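Local atomic coordinates of RagB/SusD domain protein (Flavobacterium johnsoniae, PDB entry 5J90), a protein that binds chitin as a SusD homolog and probably serves, as a surface lipoprotein of the outer membrane, in a chitin utilization system. Residues A[236-241]-A[334-339]; A[224-229]-A[347-352]. One frame throughout, in Å; residues are numbered along the deposited sequence.

Contact 1 of 2, residues A[236-241]-A[334-339]; sequences VMLVND and EAYFLR. With EDO (1,2-ethanediol), chain F.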
loop_
_atom_site.group_PDB
_atom_site.type_symbol
_atom_site.label_atom_id
_atom_site.label_comp_id
_atom_site.label_asym_id
_atom_site.label_seq_id
_atom_site.Cartn_x
_atom_site.Cartn_y
_atom_site.Cartn_z
ATOM N N VAL A 236 19.637 -6.835 -22.408
ATOM C CA VAL A 236 18.258 -6.519 -22.774
ATOM C C VAL A 236 18.170 -6.036 -24.228
ATOM O O VAL A 236 19.192 -5.902 -24.921
ATOM C CB VAL A 236 17.609 -5.524 -21.779
ATOM C CG1 VAL A 236 17.577 -6.128 -20.368
ATOM C CG2 VAL A 236 18.321 -4.165 -21.788
ATOM N N MET A 237 16.954 -5.816 -24.715
ATOM C CA MET A 237 16.766 -5.375 -26.100
ATOM C C MET A 237 17.605 -4.145 -26.422
ATOM O O MET A 237 17.687 -3.213 -25.615
ATOM C CB MET A 237 15.299 -5.040 -26.354
ATOM C CG MET A 237 14.351 -6.202 -26.174
ATOM S SD MET A 237 12.659 -5.647 -26.424
ATOM C CE MET A 237 11.798 -7.171 -26.050
ATOM N N LEU A 238 18.207 -4.137 -27.617
ATOM C CA LEU A 238 19.021 -3.010 -28.075
ATOM C C LEU A 238 18.565 -2.443 -29.412
ATOM O O LEU A 238 18.665 -1.247 -29.649
ATOM C CB LEU A 238 20.492 -3.411 -28.200
ATOM C CG LEU A 238 21.262 -3.658 -26.910
ATOM C CD1 LEU A 238 22.711 -3.942 -27.265
ATOM C CD2 LEU A 238 21.158 -2.449 -26.003
ATOM N N VAL A 239 18.084 -3.311 -30.295
ATOM C CA VAL A 239 17.669 -2.881 -31.624
ATOM C C VAL A 239 16.247 -3.343 -31.860
ATOM O O VAL A 239 15.751 -4.237 -31.158
ATOM C CB VAL A 239 18.602 -3.415 -32.744
ATOM C CG1 VAL A 239 20.022 -2.889 -32.553
ATOM C CG2 VAL A 239 18.583 -4.935 -32.792
ATOM N N ASN A 240 15.585 -2.747 -32.845
ATOM C CA ASN A 240 14.169 -3.003 -33.036
ATOM C C ASN A 240 13.835 -4.450 -33.405
ATOM O O ASN A 240 12.749 -4.930 -33.074
ATOM C CB ASN A 240 13.540 -1.969 -33.975
ATOM C CG ASN A 240 13.458 -0.601 -33.326
ATOM O OD1 ASN A 240 13.163 -0.498 -32.129
ATOM N ND2 ASN A 240 13.734 0.452 -34.084
ATOM N N ASP A 241 14.767 -5.161 -34.034
ATOM C CA ASP A 241 14.570 -6.582 -34.315
ATOM C C ASP A 241 14.517 -7.424 -33.036
ATOM O O ASP A 241 14.108 -8.586 -33.065
ATOM C CB ASP A 241 15.664 -7.124 -35.245
ATOM C CG ASP A 241 15.482 -6.687 -36.692
ATOM O OD1 ASP A 241 14.404 -6.163 -37.035
ATOM O OD2 ASP A 241 16.424 -6.885 -37.487
ATOM N N GLU A 334 11.222 0.502 -25.034
ATOM C CA GLU A 334 10.910 0.327 -23.621
ATOM C C GLU A 334 12.142 -0.087 -22.824
ATOM O O GLU A 334 12.318 0.348 -21.690
ATOM C CB GLU A 334 9.808 -0.721 -23.430
ATOM C CG GLU A 334 9.497 -0.957 -21.949
ATOM C CD GLU A 334 8.372 -1.937 -21.684
ATOM O OE1 GLU A 334 7.584 -2.241 -22.607
ATOM O OE2 GLU A 334 8.273 -2.397 -20.524
ATOM N N ALA A 335 12.992 -0.933 -23.398
ATOM C CA ALA A 335 14.207 -1.341 -22.701
ATOM C C ALA A 335 15.109 -0.139 -22.396
ATOM O O ALA A 335 15.701 -0.062 -21.311
ATOM C CB ALA A 335 14.951 -2.396 -23.501
ATOM N N TYR A 336 15.220 0.794 -23.340
ATOM C CA TYR A 336 15.996 2.005 -23.098
ATOM C C TYR A 336 15.376 2.876 -22.016
ATOM O O TYR A 336 16.099 3.430 -21.183
ATOM C CB TYR A 336 16.165 2.817 -24.384
ATOM C CG TYR A 336 17.130 2.192 -25.365
ATOM C CD1 TYR A 336 16.669 1.460 -26.453
ATOM C CD2 TYR A 336 18.508 2.325 -25.193
ATOM C CE1 TYR A 336 17.554 0.888 -27.360
ATOM C CE2 TYR A 336 19.395 1.750 -26.085
ATOM C CZ TYR A 336 18.915 1.035 -27.159
ATOM O OH TYR A 336 19.806 0.465 -28.040
ATOM N N PHE A 337 14.049 3.013 -22.008
ATOM C CA PHE A 337 13.400 3.852 -21.004
ATOM C C PHE A 337 13.422 3.204 -19.619
ATOM O O PHE A 337 13.485 3.906 -18.606
ATOM C CB PHE A 337 11.975 4.216 -21.431
ATOM C CG PHE A 337 11.914 5.050 -22.690
ATOM C CD1 PHE A 337 12.634 6.239 -22.789
ATOM C CD2 PHE A 337 11.159 4.641 -23.777
ATOM C CE1 PHE A 337 12.588 7.010 -23.959
ATOM C CE2 PHE A 337 11.115 5.406 -24.938
ATOM C CZ PHE A 337 11.823 6.590 -25.022
ATOM N N LEU A 338 13.399 1.873 -19.577
ATOM C CA LEU A 338 13.576 1.164 -18.316
ATOM C C LEU A 338 14.990 1.410 -17.789
ATOM O O LEU A 338 15.169 1.730 -16.613
ATOM C CB LEU A 338 13.333 -0.332 -18.508
ATOM C CG LEU A 338 11.857 -0.720 -18.555
ATOM C CD1 LEU A 338 11.724 -2.107 -19.128
ATOM C CD2 LEU A 338 11.259 -0.654 -17.155
ATOM N N ARG A 339 15.985 1.267 -18.661
ATOM C CA ARG A 339 17.368 1.516 -18.258
ATOM C C ARG A 339 17.586 2.973 -17.857
ATOM O O ARG A 339 18.322 3.245 -16.906
ATOM C CB ARG A 339 18.343 1.102 -19.363
ATOM C CG ARG A 339 18.417 -0.409 -19.593
ATOM C CD ARG A 339 19.094 -0.725 -20.932
ATOM N NE ARG A 339 20.503 -0.384 -20.899
ATOM C CZ ARG A 339 21.270 -0.188 -21.968
ATOM N NH1 ARG A 339 20.792 -0.265 -23.212
ATOM N NH2 ARG A 339 22.540 0.103 -21.785
HETATM C C1 EDO F . 23.081 -3.748 -23.013
HETATM O O1 EDO F . 23.586 -4.849 -23.779
HETATM C C2 EDO F . 21.724 -4.110 -22.422
HETATM O O2 EDO F . 21.874 -5.120 -21.423
HETATM O O HOH W 1 18.076 -0.898 -24.141
#
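L238 and Y336 meet through a hydrogen bond from Y336 OH to L238 O, 2.6 Å long. The donor lies in the carbonyl plane on a lone pair, with a C=O...donor angle of 124°, and L238 O sits at the edge of the tyrosine ring, near its plane. L238, with the most surface buried here, also uses its side chain, which meets R339 through CD2: this methyl comes within 3.6 Å of R339 NH1, the two side chains crossing at about a right angle. With chi2 at -176° CD1 continues the chain anti to CA, and CD2 is the branch turned toward R339 and the tyrosine hydroxyl.

A335 presents its methyl to the loop where the backbones come closest. A335 CB touches M237 O at 3.6 Å and M237 CB at 3.9 Å. The small alanine side chain is consistent with the close backbone approach, 5.9 Å between the CA atoms of M237 and A335. M237 O also accepts from a water 2.8 Å away. This water accepts from R339 NH1, in plane at the edge of the guanidinium, and lies over the centre of the Y336 ring, bridging loop to helix. V236 completes the apolar part: CG2 packs against R339 CD at 3.6 Å, the two side chains sliding past each other in opposite directions. A 1,2-ethanediol, probably from the crystallisation liquor, accepts from V236 N and lies over one guanidinium face.

R339 NE donates to M349 O in the loop after the helix. The contact thus joins the loop between helix 219-231 and strand 244-247 to helix 332-344 of this largely helical SusD-like fold; M237 N donates to T205 OG1 on helix 196-213, while Y336 and R339 pack on helix 353-368.

Contact 2 of 2, residues A[224-229]-A[347-352]; sequences TEAEKA and WNMGGT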
loop_
_atom_site.group_PDB
_atom_site.type_symbol
_atom_site.label_atom_id
_atom_site.label_comp_id
_atom_site.label_asym_id
_atom_site.label_seq_id
_atom_site.Cartn_x
_atom_site.Cartn_y
_atom_site.Cartn_z
ATOM N N THR A 224 17.929 -5.600 -7.431
ATOM C CA THR A 224 18.552 -6.890 -7.666
ATOM C C THR A 224 18.115 -7.477 -9.013
ATOM O O THR A 224 18.943 -7.894 -9.832
ATOM C CB THR A 224 18.237 -7.869 -6.524
ATOM O OG1 THR A 224 18.840 -7.386 -5.311
ATOM C CG2 THR A 224 18.762 -9.254 -6.853
ATOM N N GLU A 225 16.811 -7.501 -9.256
ATOM C CA GLU A 225 16.305 -8.119 -10.476
ATOM C C GLU A 225 16.599 -7.264 -11.713
ATOM O O GLU A 225 16.911 -7.800 -12.776
ATOM C CB GLU A 225 14.811 -8.433 -10.338
ATOM C CG GLU A 225 14.514 -9.496 -9.280
ATOM C CD GLU A 225 15.007 -10.891 -9.640
ATOM O OE1 GLU A 225 15.307 -11.151 -10.818
ATOM O OE2 GLU A 225 15.066 -11.754 -8.734
ATOM N N ALA A 226 16.559 -5.942 -11.572
ATOM C CA ALA A 226 16.868 -5.059 -12.705
ATOM C C ALA A 226 18.331 -5.200 -13.112
ATOM O O ALA A 226 18.673 -5.296 -14.292
ATOM C CB ALA A 226 16.568 -3.612 -12.353
ATOM N N GLU A 227 19.206 -5.224 -12.118
ATOM C CA GLU A 227 20.625 -5.381 -12.415
ATOM C C GLU A 227 20.945 -6.763 -13.000
ATOM O O GLU A 227 21.772 -6.867 -13.900
ATOM C CB GLU A 227 21.481 -5.018 -11.194
ATOM C CG GLU A 227 21.414 -3.521 -10.931
ATOM C CD GLU A 227 22.255 -3.037 -9.776
ATOM O OE1 GLU A 227 22.536 -3.830 -8.854
ATOM O OE2 GLU A 227 22.613 -1.845 -9.795
ATOM N N LYS A 228 20.264 -7.810 -12.532
ATOM C CA LYS A 228 20.402 -9.143 -13.127
ATOM C C LYS A 228 20.054 -9.133 -14.623
ATOM O O LYS A 228 20.753 -9.740 -15.439
ATOM C CB LYS A 228 19.492 -10.158 -12.417
ATOM C CG LYS A 228 20.039 -10.747 -11.134
ATOM C CD LYS A 228 18.968 -11.560 -10.372
ATOM C CE LYS A 228 18.371 -12.670 -11.216
ATOM N NZ LYS A 228 17.284 -13.375 -10.450
ATOM N N ALA A 229 18.969 -8.449 -14.969
ATOM C CA ALA A 229 18.505 -8.396 -16.358
ATOM C C ALA A 229 19.588 -7.859 -17.281
ATOM O O ALA A 229 19.844 -8.408 -18.363
ATOM C CB ALA A 229 17.241 -7.535 -16.463
ATOM N N TRP A 347 21.312 2.683 -10.560
ATOM C CA TRP A 347 21.536 1.260 -10.791
ATOM C C TRP A 347 22.470 0.987 -11.970
ATOM O O TRP A 347 22.668 1.853 -12.824
ATOM C CB TRP A 347 20.200 0.558 -11.043
ATOM C CG TRP A 347 19.217 0.651 -9.918
ATOM C CD1 TRP A 347 19.433 1.120 -8.650
ATOM C CD2 TRP A 347 17.843 0.258 -9.971
ATOM N NE1 TRP A 347 18.276 1.029 -7.908
ATOM C CE2 TRP A 347 17.286 0.507 -8.699
ATOM C CE3 TRP A 347 17.029 -0.288 -10.974
ATOM C CZ2 TRP A 347 15.948 0.233 -8.406
ATOM C CZ3 TRP A 347 15.700 -0.564 -10.673
ATOM C CH2 TRP A 347 15.175 -0.295 -9.408
ATOM N N ASN A 348 23.009 -0.226 -12.025
ATOM C CA ASN A 348 23.968 -0.603 -13.065
ATOM C C ASN A 348 23.274 -0.938 -14.373
ATOM O O ASN A 348 22.987 -2.112 -14.648
ATOM C CB ASN A 348 24.801 -1.806 -12.623
ATOM C CG ASN A 348 25.756 -1.480 -11.508
ATOM O OD1 ASN A 348 26.070 -0.313 -11.265
ATOM N ND2 ASN A 348 26.244 -2.513 -10.831
ATOM N N MET A 349 23.030 0.092 -15.178
ATOM C CA MET A 349 22.191 -0.041 -16.366
ATOM C C MET A 349 22.945 0.079 -17.687
ATOM O O MET A 349 22.391 -0.229 -18.731
ATOM C CB MET A 349 21.071 1.007 -16.340
ATOM C CG MET A 349 20.081 0.839 -15.192
ATOM S SD MET A 349 18.967 -0.586 -15.400
ATOM C CE MET A 349 19.692 -1.779 -14.273
ATOM N N GLY A 350 24.195 0.533 -17.657
ATOM C CA GLY A 350 24.926 0.790 -18.888
ATOM C C GLY A 350 24.430 2.080 -19.510
ATOM O O GLY A 350 23.431 2.099 -20.234
ATOM N N GLY A 351 25.101 3.174 -19.203
ATOM C CA GLY A 351 24.770 4.453 -19.780
ATOM C C GLY A 351 24.241 5.419 -18.745
ATOM O O GLY A 351 23.842 5.029 -17.635
ATOM N N THR A 352 24.235 6.690 -19.116
ATOM C CA THR A 352 23.629 7.717 -18.284
ATOM C C THR A 352 22.130 7.793 -18.575
ATOM O O THR A 352 21.673 7.379 -19.643
ATOM C CB THR A 352 24.239 9.102 -18.556
ATOM O OG1 THR A 352 23.939 9.492 -19.899
ATOM C CG2 THR A 352 25.758 9.084 -18.347
HETATM O O HOH W 2 23.690 -4.807 -14.087
#
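A226 and E227 of helix 219-231 face W347, N348 and M349, part of the loop that links helices 332-344 and 353-368 in the SusD-like fold. N348 is the centre of an inverse gamma turn, and the CA atoms of E227 and N348, 5.9 Å apart, mark the closest backbone approach.

The direct polar link runs from loop backbone to helix side chain. N348 N donates to E227 OE2 over 2.8 Å with an N-H...acceptor angle of 163°, meeting the carboxylate on its anti side and 21° out of its plane. E227 can deliver this oxygen because its chain is extended beyond CG. The other oxygen, OE1, forms a salt bridge with K223 one turn earlier, so the carboxylate is held from two directions. The carboxylate and the N348 side-chain amide have planes 15° apart, and N348 CB lies 3.6 Å from E227 OE2.

Apolar contacts gather round A226. Its CB meets the six-membered ring of W347 obliquely, 3.6 Å from CZ3; the same indole also packs on M212 of helix 196-213 and on A222 and K223. M349 bends at both its second and third torsions, turning its methyl back to the helix, where M349 CE lies 3.7 Å from A226 O and also packs on A226 CB.

Water supplies a further bridge between the two backbones: one molecule donates to E227 O and to N348 O, at 2.8 Å from each.

Overall arrangement
Followed from the N terminus, the chain reaches 224-229, on helix 219-231, before any other segment of the two contacts, then enters the loop 236-241 only a few residues later. After strand 244-247 and many further residues it returns along helix 332-344, where 334-339 closes contact 1 across 92 intervening residues. It then goes on to 347-352, which closes contact 2 across 117. The smaller loop lies wholly within the larger, with no crossing. The contact centres are 12 Å apart, and the two adjoin through the R339-M349 bond already described. Together they fasten helix 219-231 and its following loop to helix 332-344 and its following loop.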